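Local atomic coordinates of protein induced by osmotic stress (Scheffersomyces stipitis, PDB entry 5YWN), a protein that probably works as an NADP-dependent carbonyl reductase of the dihydroflavonol-4-reductase subfamily, able to reduce haloketones asymmetrically. Residues S82-F86 with G159-Y163; I95-I100 with G165-A170; T231-I236 with L261-N267. The protein carries 1 engineered substitution. All blocks are in the same frame, centred on the assembly; numbering follows the deposited sequence.

Interaction 1: S82-F86 with G159-Y163; sequences SPVTF and GVLAY. With NAP (NADP nicotinamide-adenine-dinucleotide phosphate), chain B.
The carbonyl oxygen of Phe86 receives a nearly straight CA-H...O contact from Gly159, with O and CA 3.2 Å apart and an angle of 170° at the hydrogen. It helps place the loop that follows strand 74-79 of the Rossmann fold against the first turn of helix 159-181. Glycine suits the place because a CB would run into that same oxygen. The Gly159 carbonyl, in turn, accepts the backbone N-H of Tyr163 in the helix.

Two aromatic rings carry most of the contact. Phe86 turns an edge toward one face of Tyr163 in an offset edge-to-face pair, with ring planes at 75° and Phe86 CZ above the Tyr163 ring near its rim. At the same edge, Phe86 CE1 presses on Tyr163 CB at 3.3 Å. Over the centre of one Phe86 face stands the carbonyl oxygen of Val84, 3.9 Å above the plane, so the loop folds back on its own ring. Val160 adds CG2 beside Phe86 CG.

Tyr163 has CG anti to its backbone nitrogen (chi1 177°), which carries the ring along the loop toward the cofactor. The carbonyl oxygen of Pro83 lies at the ring edge, 3.6 Å from CD1, and Val84 CG1 lies alongside, 4.0 Å from CE1. Tyr163 and Lys167, both NADP-binding residues, have the spacing of the Tyr-x-x-x-Lys motif of short-chain dehydrogenases/reductases, in which the tyrosine commonly serves as proton donor; this is consistent with such a role here. The compact, apolar Pro83 borders the adenine, its CG 3.5 Å from N6A of NADP. At the nicotinamide end, the Tyr163 hydroxyl oxygen OH comes to 3.4 Å from the ring atom C6N of NADP.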
loop_
_atom_site.group_PDB
_atom_site.type_symbol
_atom_site.label_atom_id
_atom_site.label_comp_id
_atom_site.label_asym_id
_atom_site.label_seq_id
_atom_site.Cartn_x
_atom_site.Cartn_y
_atom_site.Cartn_z
ATOM N N SER A 82 -0.853 8.604 -1.522
ATOM C CA SER A 82 -2.157 8.753 -2.078
ATOM C C SER A 82 -3.166 9.010 -0.979
ATOM O O SER A 82 -3.026 8.516 0.086
ATOM C CB SER A 82 -2.582 7.473 -2.770
ATOM O OG SER A 82 -3.149 7.725 -3.978
ATOM N N PRO A 83 -4.240 9.706 -1.287
ATOM C CA PRO A 83 -5.333 9.825 -0.336
ATOM C C PRO A 83 -5.959 8.494 -0.037
ATOM O O PRO A 83 -6.130 7.640 -0.858
ATOM C CB PRO A 83 -6.315 10.713 -1.024
ATOM C CG PRO A 83 -5.621 11.313 -2.142
ATOM C CD PRO A 83 -4.513 10.425 -2.506
ATOM N N VAL A 84 -6.218 8.325 1.223
ATOM C CA VAL A 84 -6.907 7.183 1.688
ATOM C C VAL A 84 -8.059 7.518 2.640
ATOM O O VAL A 84 -8.451 6.707 3.373
ATOM C CB VAL A 84 -5.912 6.132 2.259
ATOM C CG1 VAL A 84 -4.973 5.609 1.184
ATOM C CG2 VAL A 84 -5.084 6.739 3.363
ATOM N N THR A 85 -8.565 8.726 2.613
ATOM C CA THR A 85 -9.651 9.117 3.469
ATOM C C THR A 85 -10.906 9.170 2.637
ATOM O O THR A 85 -10.984 9.921 1.693
ATOM C CB THR A 85 -9.405 10.486 4.098
ATOM O OG1 THR A 85 -8.224 10.469 4.865
ATOM C CG2 THR A 85 -10.519 10.856 5.032
ATOM N N PHE A 86 -11.848 8.300 2.974
ATOM C CA PHE A 86 -13.075 8.156 2.250
ATOM C C PHE A 86 -14.201 9.113 2.571
ATOM O O PHE A 86 -15.138 9.193 1.839
ATOM C CB PHE A 86 -13.562 6.764 2.365
ATOM C CG PHE A 86 -12.549 5.771 2.034
ATOM C CD1 PHE A 86 -11.850 5.860 0.876
ATOM C CD2 PHE A 86 -12.260 4.776 2.897
ATOM C CE1 PHE A 86 -10.879 4.968 0.564
ATOM C CE2 PHE A 86 -11.292 3.873 2.604
ATOM C CZ PHE A 86 -10.603 3.961 1.427
ATOM N N GLY A 159 -17.075 8.628 -1.617
ATOM C CA GLY A 159 -15.702 8.497 -1.230
ATOM C C GLY A 159 -15.070 7.178 -1.566
ATOM O O GLY A 159 -14.015 7.178 -2.086
ATOM N N VAL A 160 -15.744 6.085 -1.329
ATOM C CA VAL A 160 -15.203 4.805 -1.683
ATOM C C VAL A 160 -14.987 4.632 -3.170
ATOM O O VAL A 160 -13.961 4.241 -3.555
ATOM C CB VAL A 160 -16.054 3.648 -1.115
ATOM C CG1 VAL A 160 -15.617 2.314 -1.633
ATOM C CG2 VAL A 160 -16.014 3.643 0.387
ATOM N N LEU A 161 -15.979 4.970 -3.970
ATOM C CA LEU A 161 -15.871 4.949 -5.401
ATOM C C LEU A 161 -14.820 5.901 -5.899
ATOM O O LEU A 161 -14.159 5.600 -6.795
ATOM C CB LEU A 161 -17.179 5.220 -6.069
ATOM C CG LEU A 161 -18.156 4.075 -6.196
ATOM C CD1 LEU A 161 -19.389 4.385 -6.981
ATOM C CD2 LEU A 161 -17.512 2.778 -6.570
ATOM N N ALA A 162 -14.671 7.029 -5.260
ATOM C CA ALA A 162 -13.643 7.947 -5.574
ATOM C C ALA A 162 -12.252 7.348 -5.378
ATOM O O ALA A 162 -11.447 7.521 -6.184
ATOM C CB ALA A 162 -13.803 9.192 -4.784
ATOM N N TYR A 163 -12.031 6.606 -4.312
ATOM C CA TYR A 163 -10.755 5.933 -4.094
ATOM C C TYR A 163 -10.487 4.930 -5.177
ATOM O O TYR A 163 -9.459 4.929 -5.706
ATOM C CB TYR A 163 -10.656 5.255 -2.743
ATOM C CG TYR A 163 -9.381 4.489 -2.527
ATOM C CD1 TYR A 163 -8.218 5.124 -2.244
ATOM C CD2 TYR A 163 -9.356 3.133 -2.629
ATOM C CE1 TYR A 163 -7.062 4.427 -2.056
ATOM C CE2 TYR A 163 -8.204 2.419 -2.418
ATOM C CZ TYR A 163 -7.057 3.079 -2.153
ATOM O OH TYR A 163 -5.954 2.381 -1.980
HETATM P PA NAP B . -1.907 5.538 4.738
HETATM O O1A NAP B . -1.288 4.731 5.854
HETATM O O2A NAP B . -2.943 6.590 5.054
HETATM O O5B NAP B . -0.720 6.234 3.902
HETATM C C5B NAP B . -0.981 7.380 3.094
HETATM C C4B NAP B . 0.186 8.356 3.194
HETATM O O4B NAP B . 0.210 9.210 2.045
HETATM C C3B NAP B . 0.073 9.237 4.428
HETATM O O3B NAP B . 1.192 9.038 5.298
HETATM C C2B NAP B . 0.031 10.668 3.927
HETATM O O2B NAP B . 1.117 11.421 4.459
HETATM C C1B NAP B . 0.120 10.590 2.410
HETATM N N9A NAP B . -1.085 11.202 1.797
HETATM C C8A NAP B . -2.345 10.738 1.911
HETATM N N7A NAP B . -3.211 11.532 1.229
HETATM C C5A NAP B . -2.501 12.525 0.663
HETATM C C6A NAP B . -2.794 13.701 -0.188
HETATM N N6A NAP B . -4.060 13.981 -0.583
HETATM N N1A NAP B . -1.757 14.485 -0.556
HETATM C C2A NAP B . -0.491 14.225 -0.175
HETATM N N3A NAP B . -0.161 13.174 0.598
HETATM C C4A NAP B . -1.099 12.304 1.042
HETATM O O3 NAP B . -2.538 4.514 3.667
HETATM P PN NAP B . -1.866 3.073 3.420
HETATM O O1N NAP B . -2.871 2.012 3.800
HETATM O O2N NAP B . -0.496 3.075 4.056
HETATM O O5D NAP B . -1.679 3.040 1.821
HETATM C C5D NAP B . -0.394 3.250 1.239
HETATM C C4D NAP B . -0.503 3.221 -0.281
HETATM O O4D NAP B . -0.681 1.877 -0.738
HETATM C C3D NAP B . -1.684 4.042 -0.777
HETATM O O3D NAP B . -1.237 5.141 -1.577
HETATM C C2D NAP B . -2.544 3.098 -1.593
HETATM O O2D NAP B . -2.691 3.577 -2.934
HETATM C C1D NAP B . -1.835 1.753 -1.576
HETATM N N1N NAP B . -2.734 0.715 -1.062
HETATM C C2N NAP B . -2.748 0.439 0.248
HETATM C C3N NAP B . -3.594 -0.541 0.757
HETATM C C7N NAP B . -3.603 -0.844 2.226
HETATM O O7N NAP B . -4.510 -1.515 2.692
HETATM N N7N NAP B . -2.617 -0.371 2.986
HETATM C C4N NAP B . -4.428 -1.235 -0.107
HETATM C C5N NAP B . -4.395 -0.930 -1.459
HETATM C C6N NAP B . -3.531 0.058 -1.915
HETATM P P2B NAP B . 0.954 12.222 5.846
HETATM O O1X NAP B . 1.947 13.355 5.731
HETATM O O2X NAP B . -0.491 12.657 5.848
HETATM O O3X NAP B . 1.298 11.197 6.900
#

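Interaction 2: I95-I100 with G165-A170; sequences ILIPAI and GSKQFA. With NAP (NADP nicotinamide-adenine-dinucleotide phosphate), chain B.
Ser166 packs its CB against the CB of Ala99 at 3.6 Å, and the same CB lies 3.8 Å from Ile95 CG2, between Ile95 and Ala99, one turn apart on the facing helix. One bond further out, OG passes close to the same Ile95 methyl, but it hydrogen-bonds to the carbonyl oxygen of Tyr163, one turn back in its own helix. With chi1 at 73°, between the backbone nitrogen and the carbonyl carbon, the hydroxyl is turned back to that bond. A small residue that satisfies its own hydroxyl suits so buried a place.

On one side of the serine, Leu96 CD2 sits 3.5 Å from Ser166 N; a CB on Gly165 would be tight against that methyl, which favours glycine. Further along, Ile100 reaches out with CG1 3.7 Å from Ala170 N and CD1 3.5 Å from Phe169 CB, lying alongside the phenylalanine. Ala170 CB meets the carbonyl oxygen of Ala99 at 3.5 Å, and the small alanines keep the backbones close.

The axes of the two short segments come within 8.4 Å and cross at -28°, so these turns run in roughly the same direction. Lys167, on the far side of its helix, bends toward the NADP ribose and its NZ hydrogen-bonds to Thr123 O at the end of strand 119-123, while Tyr152 of helix 152-155 touches Leu96 and Ile100.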
loop_
_atom_site.group_PDB
_atom_site.type_symbol
_atom_site.label_atom_id
_atom_site.label_comp_id
_atom_site.label_asym_id
_atom_site.label_seq_id
_atom_site.Cartn_x
_atom_site.Cartn_y
_atom_site.Cartn_z
ATOM N N ILE A 95 -9.747 13.408 -3.221
ATOM C CA ILE A 95 -9.350 12.073 -3.534
ATOM C C ILE A 95 -8.796 11.932 -4.954
ATOM O O ILE A 95 -7.722 11.541 -5.131
ATOM C CB ILE A 95 -10.518 11.107 -3.303
ATOM C CG1 ILE A 95 -10.921 11.086 -1.840
ATOM C CG2 ILE A 95 -10.180 9.724 -3.790
ATOM C CD1 ILE A 95 -12.155 10.311 -1.536
ATOM N N LEU A 96 -9.603 12.250 -5.942
ATOM C CA LEU A 96 -9.239 12.044 -7.303
ATOM C C LEU A 96 -8.087 12.882 -7.829
ATOM O O LEU A 96 -7.197 12.345 -8.313
ATOM C CB LEU A 96 -10.448 12.165 -8.188
ATOM C CG LEU A 96 -11.512 11.083 -8.093
ATOM C CD1 LEU A 96 -12.818 11.648 -8.533
ATOM C CD2 LEU A 96 -11.177 9.856 -8.887
ATOM N N ILE A 97 -8.121 14.179 -7.665
ATOM C CA ILE A 97 -7.082 15.036 -8.177
ATOM C C ILE A 97 -5.686 14.812 -7.565
ATOM O O ILE A 97 -4.784 14.615 -8.275
ATOM C CB ILE A 97 -7.509 16.502 -8.110
ATOM C CG1 ILE A 97 -8.628 16.753 -9.073
ATOM C CG2 ILE A 97 -6.381 17.442 -8.409
ATOM C CD1 ILE A 97 -9.286 18.062 -8.845
ATOM N N PRO A 98 -5.547 14.714 -6.262
ATOM C CA PRO A 98 -4.236 14.430 -5.692
ATOM C C PRO A 98 -3.656 13.123 -6.168
ATOM O O PRO A 98 -2.513 13.107 -6.370
ATOM C CB PRO A 98 -4.510 14.363 -4.221
ATOM C CG PRO A 98 -5.652 15.212 -4.027
ATOM C CD PRO A 98 -6.513 14.969 -5.209
ATOM N N ALA A 99 -4.435 12.078 -6.299
ATOM C CA ALA A 99 -3.903 10.891 -6.849
ATOM C C ALA A 99 -3.497 11.025 -8.314
ATOM O O ALA A 99 -2.427 10.698 -8.660
ATOM C CB ALA A 99 -4.907 9.787 -6.697
ATOM N N ILE A 100 -4.408 11.477 -9.154
ATOM C CA ILE A 100 -4.168 11.539 -10.563
ATOM C C ILE A 100 -3.187 12.636 -11.016
ATOM O O ILE A 100 -2.249 12.367 -11.653
ATOM C CB ILE A 100 -5.496 11.701 -11.317
ATOM C CG1 ILE A 100 -6.429 10.529 -11.059
ATOM C CG2 ILE A 100 -5.268 11.847 -12.800
ATOM C CD1 ILE A 100 -7.825 10.815 -11.471
ATOM N N GLY A 165 -11.600 4.954 -8.238
ATOM C CA GLY A 165 -11.270 5.741 -9.371
ATOM C C GLY A 165 -9.909 6.374 -9.294
ATOM O O GLY A 165 -9.222 6.328 -10.231
ATOM N N SER A 166 -9.536 6.864 -8.136
ATOM C CA SER A 166 -8.278 7.528 -7.956
ATOM C C SER A 166 -7.139 6.597 -8.327
ATOM O O SER A 166 -6.247 7.005 -8.949
ATOM C CB SER A 166 -8.067 8.041 -6.519
ATOM O OG SER A 166 -7.815 7.073 -5.583
ATOM N N LYS A 167 -7.218 5.362 -7.913
ATOM C CA LYS A 167 -6.216 4.401 -8.240
ATOM C C LYS A 167 -6.160 3.978 -9.712
ATOM O O LYS A 167 -5.145 3.980 -10.291
ATOM C CB LYS A 167 -6.252 3.216 -7.273
ATOM C CG LYS A 167 -6.305 3.533 -5.817
ATOM C CD LYS A 167 -5.144 4.332 -5.320
ATOM C CE LYS A 167 -3.856 3.680 -5.638
ATOM N NZ LYS A 167 -2.720 4.319 -4.977
ATOM N N GLN A 168 -7.301 3.685 -10.291
ATOM C CA GLN A 168 -7.366 3.292 -11.648
ATOM C C GLN A 168 -6.831 4.374 -12.572
ATOM O O GLN A 168 -6.063 4.086 -13.375
ATOM C CB GLN A 168 -8.816 3.011 -12.026
ATOM C CG GLN A 168 -9.035 2.531 -13.438
ATOM C CD GLN A 168 -10.418 2.813 -14.017
ATOM O OE1 GLN A 168 -10.559 2.949 -15.193
ATOM N NE2 GLN A 168 -11.416 2.867 -13.184
ATOM N N PHE A 169 -7.285 5.594 -12.408
ATOM C CA PHE A 169 -6.863 6.722 -13.213
ATOM C C PHE A 169 -5.409 7.197 -13.066
ATOM O O PHE A 169 -4.776 7.458 -14.006
ATOM C CB PHE A 169 -7.900 7.842 -13.225
ATOM C CG PHE A 169 -9.217 7.390 -13.748
ATOM C CD1 PHE A 169 -9.371 7.091 -15.049
ATOM C CD2 PHE A 169 -10.244 7.153 -12.914
ATOM C CE1 PHE A 169 -10.561 6.596 -15.525
ATOM C CE2 PHE A 169 -11.429 6.651 -13.370
ATOM C CZ PHE A 169 -11.585 6.373 -14.673
ATOM N N ALA A 170 -4.931 7.224 -11.857
ATOM C CA ALA A 170 -3.550 7.489 -11.632
ATOM C C ALA A 170 -2.661 6.447 -12.274
ATOM O O ALA A 170 -1.802 6.809 -12.950
ATOM C CB ALA A 170 -3.263 7.609 -10.181
HETATM P PA NAP B . -1.907 5.538 4.738
HETATM O O1A NAP B . -1.288 4.731 5.854
HETATM O O2A NAP B . -2.943 6.590 5.054
HETATM O O5B NAP B . -0.720 6.234 3.902
HETATM C C5B NAP B . -0.981 7.380 3.094
HETATM C C4B NAP B . 0.186 8.356 3.194
HETATM O O4B NAP B . 0.210 9.210 2.045
HETATM C C3B NAP B . 0.073 9.237 4.428
HETATM O O3B NAP B . 1.192 9.038 5.298
HETATM C C2B NAP B . 0.031 10.668 3.927
HETATM O O2B NAP B . 1.117 11.421 4.459
HETATM C C1B NAP B . 0.120 10.590 2.410
HETATM N N9A NAP B . -1.085 11.202 1.797
HETATM C C8A NAP B . -2.345 10.738 1.911
HETATM N N7A NAP B . -3.211 11.532 1.229
HETATM C C5A NAP B . -2.501 12.525 0.663
HETATM C C6A NAP B . -2.794 13.701 -0.188
HETATM N N6A NAP B . -4.060 13.981 -0.583
HETATM N N1A NAP B . -1.757 14.485 -0.556
HETATM C C2A NAP B . -0.491 14.225 -0.175
HETATM N N3A NAP B . -0.161 13.174 0.598
HETATM C C4A NAP B . -1.099 12.304 1.042
HETATM O O3 NAP B . -2.538 4.514 3.667
HETATM P PN NAP B . -1.866 3.073 3.420
HETATM O O1N NAP B . -2.871 2.012 3.800
HETATM O O2N NAP B . -0.496 3.075 4.056
HETATM O O5D NAP B . -1.679 3.040 1.821
HETATM C C5D NAP B . -0.394 3.250 1.239
HETATM C C4D NAP B . -0.503 3.221 -0.281
HETATM O O4D NAP B . -0.681 1.877 -0.738
HETATM C C3D NAP B . -1.684 4.042 -0.777
HETATM O O3D NAP B . -1.237 5.141 -1.577
HETATM C C2D NAP B . -2.544 3.098 -1.593
HETATM O O2D NAP B . -2.691 3.577 -2.934
HETATM C C1D NAP B . -1.835 1.753 -1.576
HETATM N N1N NAP B . -2.734 0.715 -1.062
HETATM C C2N NAP B . -2.748 0.439 0.248
HETATM C C3N NAP B . -3.594 -0.541 0.757
HETATM C C7N NAP B . -3.603 -0.844 2.226
HETATM O O7N NAP B . -4.510 -1.515 2.692
HETATM N N7N NAP B . -2.617 -0.371 2.986
HETATM C C4N NAP B . -4.428 -1.235 -0.107
HETATM C C5N NAP B . -4.395 -0.930 -1.459
HETATM C C6N NAP B . -3.531 0.058 -1.915
HETATM P P2B NAP B . 0.954 12.222 5.846
HETATM O O1X NAP B . 1.947 13.355 5.731
HETATM O O2X NAP B . -0.491 12.657 5.848
HETATM O O3X NAP B . 1.298 11.197 6.900
#

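Interaction 3: T231-I236 with L261-N267; sequences TTGTFI and LSNTRFN
Phe266 lays one ring face over the Thr232-Gly233 peptide, with Gly233 N 4.0 Å above the plane and offset toward the rim, while Thr234 C lies at its edge. The ring gets there because CG stands between the backbone nitrogen and the carbonyl carbon (chi1 71°), folding it across the partner segment. A glycine is called for at Gly233, since its backbone angles would jam a side chain against the preceding carbonyl.

In the backbone beside it, Phe266 O accepts two donors, Thr232 OG1 at 2.8 Å and Gly233 N at 3.1 Å, and Phe266 N hydrogen-bonds to Gly233 O at 3.0 Å. Phe235 N hydrogen-bonds to Thr264 O at 3.2 Å, and Asn263 N to Phe235 O at 3.0 Å. Ile236 CD1 meets Leu261 CD1 at 4.2 Å, and Ile236 CG2 rests on the Leu261 carbonyl.

Replacing Phe266 with alanine would probably uncover the Gly233 peptide and leave Phe196 without its edge-to-face ring partner.

Strand 265-267 pairs antiparallel with segment 231-236, whose strand 234-237 also pairs in parallel with 194-196, in a small sheet beside the Rossmann sheet, consistent with the C-terminal, substrate-binding part of extended short-chain dehydrogenases/reductases.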
loop_
_atom_site.group_PDB
_atom_site.type_symbol
_atom_site.label_atom_id
_atom_site.label_comp_id
_atom_site.label_asym_id
_atom_site.label_seq_id
_atom_site.Cartn_x
_atom_site.Cartn_y
_atom_site.Cartn_z
ATOM N N THR A 231 -16.270 -8.021 8.208
ATOM C CA THR A 231 -15.158 -7.714 7.391
ATOM C C THR A 231 -14.751 -8.952 6.602
ATOM O O THR A 231 -14.765 -10.027 7.119
ATOM C CB THR A 231 -13.988 -7.244 8.283
ATOM O OG1 THR A 231 -13.334 -8.346 8.879
ATOM C CG2 THR A 231 -14.463 -6.386 9.414
ATOM N N THR A 232 -14.459 -8.778 5.320
ATOM C CA THR A 232 -14.090 -9.867 4.470
ATOM C C THR A 232 -13.328 -9.434 3.235
ATOM O O THR A 232 -13.338 -8.313 2.903
ATOM C CB THR A 232 -15.314 -10.741 4.142
ATOM O OG1 THR A 232 -14.925 -11.927 3.475
ATOM C CG2 THR A 232 -16.298 -10.015 3.315
ATOM N N GLY A 233 -12.675 -10.358 2.573
ATOM C CA GLY A 233 -11.897 -10.089 1.393
ATOM C C GLY A 233 -10.642 -10.926 1.256
ATOM O O GLY A 233 -10.548 -11.970 1.791
ATOM N N THR A 234 -9.682 -10.398 0.529
ATOM C CA THR A 234 -8.380 -10.972 0.419
ATOM C C THR A 234 -7.349 -10.071 1.103
ATOM O O THR A 234 -7.485 -8.895 1.128
ATOM C CB THR A 234 -8.039 -11.304 -1.057
ATOM O OG1 THR A 234 -7.035 -12.272 -1.113
ATOM C CG2 THR A 234 -7.539 -10.204 -1.736
ATOM N N PHE A 235 -6.318 -10.675 1.638
ATOM C CA PHE A 235 -5.267 -9.976 2.351
ATOM C C PHE A 235 -3.899 -10.158 1.716
ATOM O O PHE A 235 -3.663 -11.107 1.078
ATOM C CB PHE A 235 -5.265 -10.316 3.873
ATOM C CG PHE A 235 -4.120 -11.179 4.331
ATOM C CD1 PHE A 235 -4.071 -12.480 3.980
ATOM C CD2 PHE A 235 -3.054 -10.633 4.921
ATOM C CE1 PHE A 235 -3.019 -13.260 4.321
ATOM C CE2 PHE A 235 -2.004 -11.390 5.276
ATOM C CZ PHE A 235 -1.988 -12.714 4.974
ATOM N N ILE A 236 -3.022 -9.254 2.059
ATOM C CA ILE A 236 -1.612 -9.398 1.874
ATOM C C ILE A 236 -0.845 -8.753 3.015
ATOM O O ILE A 236 -1.191 -7.718 3.449
ATOM C CB ILE A 236 -1.168 -8.890 0.482
ATOM C CG1 ILE A 236 0.298 -9.156 0.224
ATOM C CG2 ILE A 236 -1.500 -7.443 0.267
ATOM C CD1 ILE A 236 0.672 -10.566 -0.065
ATOM N N LEU A 261 -0.622 -8.233 -5.778
ATOM C CA LEU A 261 -0.182 -8.714 -4.487
ATOM C C LEU A 261 -1.356 -9.118 -3.629
ATOM O O LEU A 261 -1.940 -8.328 -2.965
ATOM C CB LEU A 261 0.683 -7.670 -3.795
ATOM C CG LEU A 261 2.189 -7.624 -4.001
ATOM C CD1 LEU A 261 2.893 -8.639 -3.124
ATOM C CD2 LEU A 261 2.525 -7.884 -5.447
ATOM N N SER A 262 -1.689 -10.376 -3.719
ATOM C CA SER A 262 -2.838 -10.967 -3.089
ATOM C C SER A 262 -2.566 -12.383 -2.568
ATOM O O SER A 262 -2.015 -13.170 -3.247
ATOM C CB SER A 262 -3.967 -11.007 -4.117
ATOM O OG SER A 262 -5.127 -11.380 -3.526
ATOM N N ASN A 263 -2.978 -12.666 -1.356
ATOM C CA ASN A 263 -2.768 -13.933 -0.769
ATOM C C ASN A 263 -4.069 -14.719 -0.574
ATOM O O ASN A 263 -4.618 -15.153 -1.511
ATOM C CB ASN A 263 -1.926 -13.849 0.493
ATOM C CG ASN A 263 -1.350 -15.203 0.922
ATOM O OD1 ASN A 263 -1.487 -16.171 0.258
ATOM N ND2 ASN A 263 -0.731 -15.217 2.039
ATOM N N THR A 264 -4.541 -14.861 0.633
ATOM C CA THR A 264 -5.714 -15.679 0.876
ATOM C C THR A 264 -6.949 -14.881 1.347
ATOM O O THR A 264 -6.843 -13.827 1.862
ATOM C CB THR A 264 -5.409 -16.837 1.851
ATOM O OG1 THR A 264 -4.927 -16.321 3.070
ATOM C CG2 THR A 264 -4.384 -17.758 1.292
ATOM N N ARG A 265 -8.103 -15.465 1.114
ATOM C CA ARG A 265 -9.376 -15.029 1.597
ATOM C C ARG A 265 -9.584 -15.232 3.077
ATOM O O ARG A 265 -9.156 -16.183 3.617
ATOM C CB ARG A 265 -10.506 -15.703 0.830
ATOM C CG ARG A 265 -11.064 -14.754 -0.183
ATOM C CD ARG A 265 -12.027 -15.343 -1.140
ATOM N NE ARG A 265 -11.789 -14.874 -2.455
ATOM C CZ ARG A 265 -12.127 -13.692 -2.894
ATOM N NH1 ARG A 265 -12.686 -12.820 -2.141
ATOM N NH2 ARG A 265 -11.892 -13.413 -4.128
ATOM N N PHE A 266 -10.276 -14.285 3.660
ATOM C CA PHE A 266 -10.657 -14.278 5.031
ATOM C C PHE A 266 -12.006 -13.609 5.246
ATOM O O PHE A 266 -12.450 -12.837 4.461
ATOM C CB PHE A 266 -9.630 -13.527 5.847
ATOM C CG PHE A 266 -9.640 -12.070 5.611
ATOM C CD1 PHE A 266 -8.990 -11.528 4.561
ATOM C CD2 PHE A 266 -10.355 -11.273 6.424
ATOM C CE1 PHE A 266 -9.008 -10.202 4.335
ATOM C CE2 PHE A 266 -10.396 -9.935 6.219
ATOM C CZ PHE A 266 -9.715 -9.400 5.185
ATOM N N ASN A 267 -12.561 -13.885 6.402
ATOM C CA ASN A 267 -13.637 -13.123 6.981
ATOM C C ASN A 267 -13.445 -12.859 8.462
ATOM O O ASN A 267 -12.468 -13.200 9.008
ATOM C CB ASN A 267 -15.010 -13.697 6.647
ATOM C CG ASN A 267 -15.301 -15.021 7.324
ATOM O OD1 ASN A 267 -14.747 -15.360 8.315
ATOM N ND2 ASN A 267 -16.209 -15.741 6.758
#

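Interactions 1 and 2 have centres about 9 Å apart and share helix 159-181; their segments alternate along the chain, so the loop 82-86 and the helix 91-113 that follows it both pack against that one helix. Ile95 touches Thr85 and Ala162, joining the two contacts directly, and both border NADP. Together they build one wall of the cofactor cleft of the Rossmann fold. Interaction 3 comes later in the chain and stands apart, its centre about 20 Å from that of interaction 1 and 23 Å from that of interaction 2, without touching either. Its segment 261-267 leaves the outermost strand 258-261 of the parallel sheet, so it links that sheet to the C-terminal part of the protein.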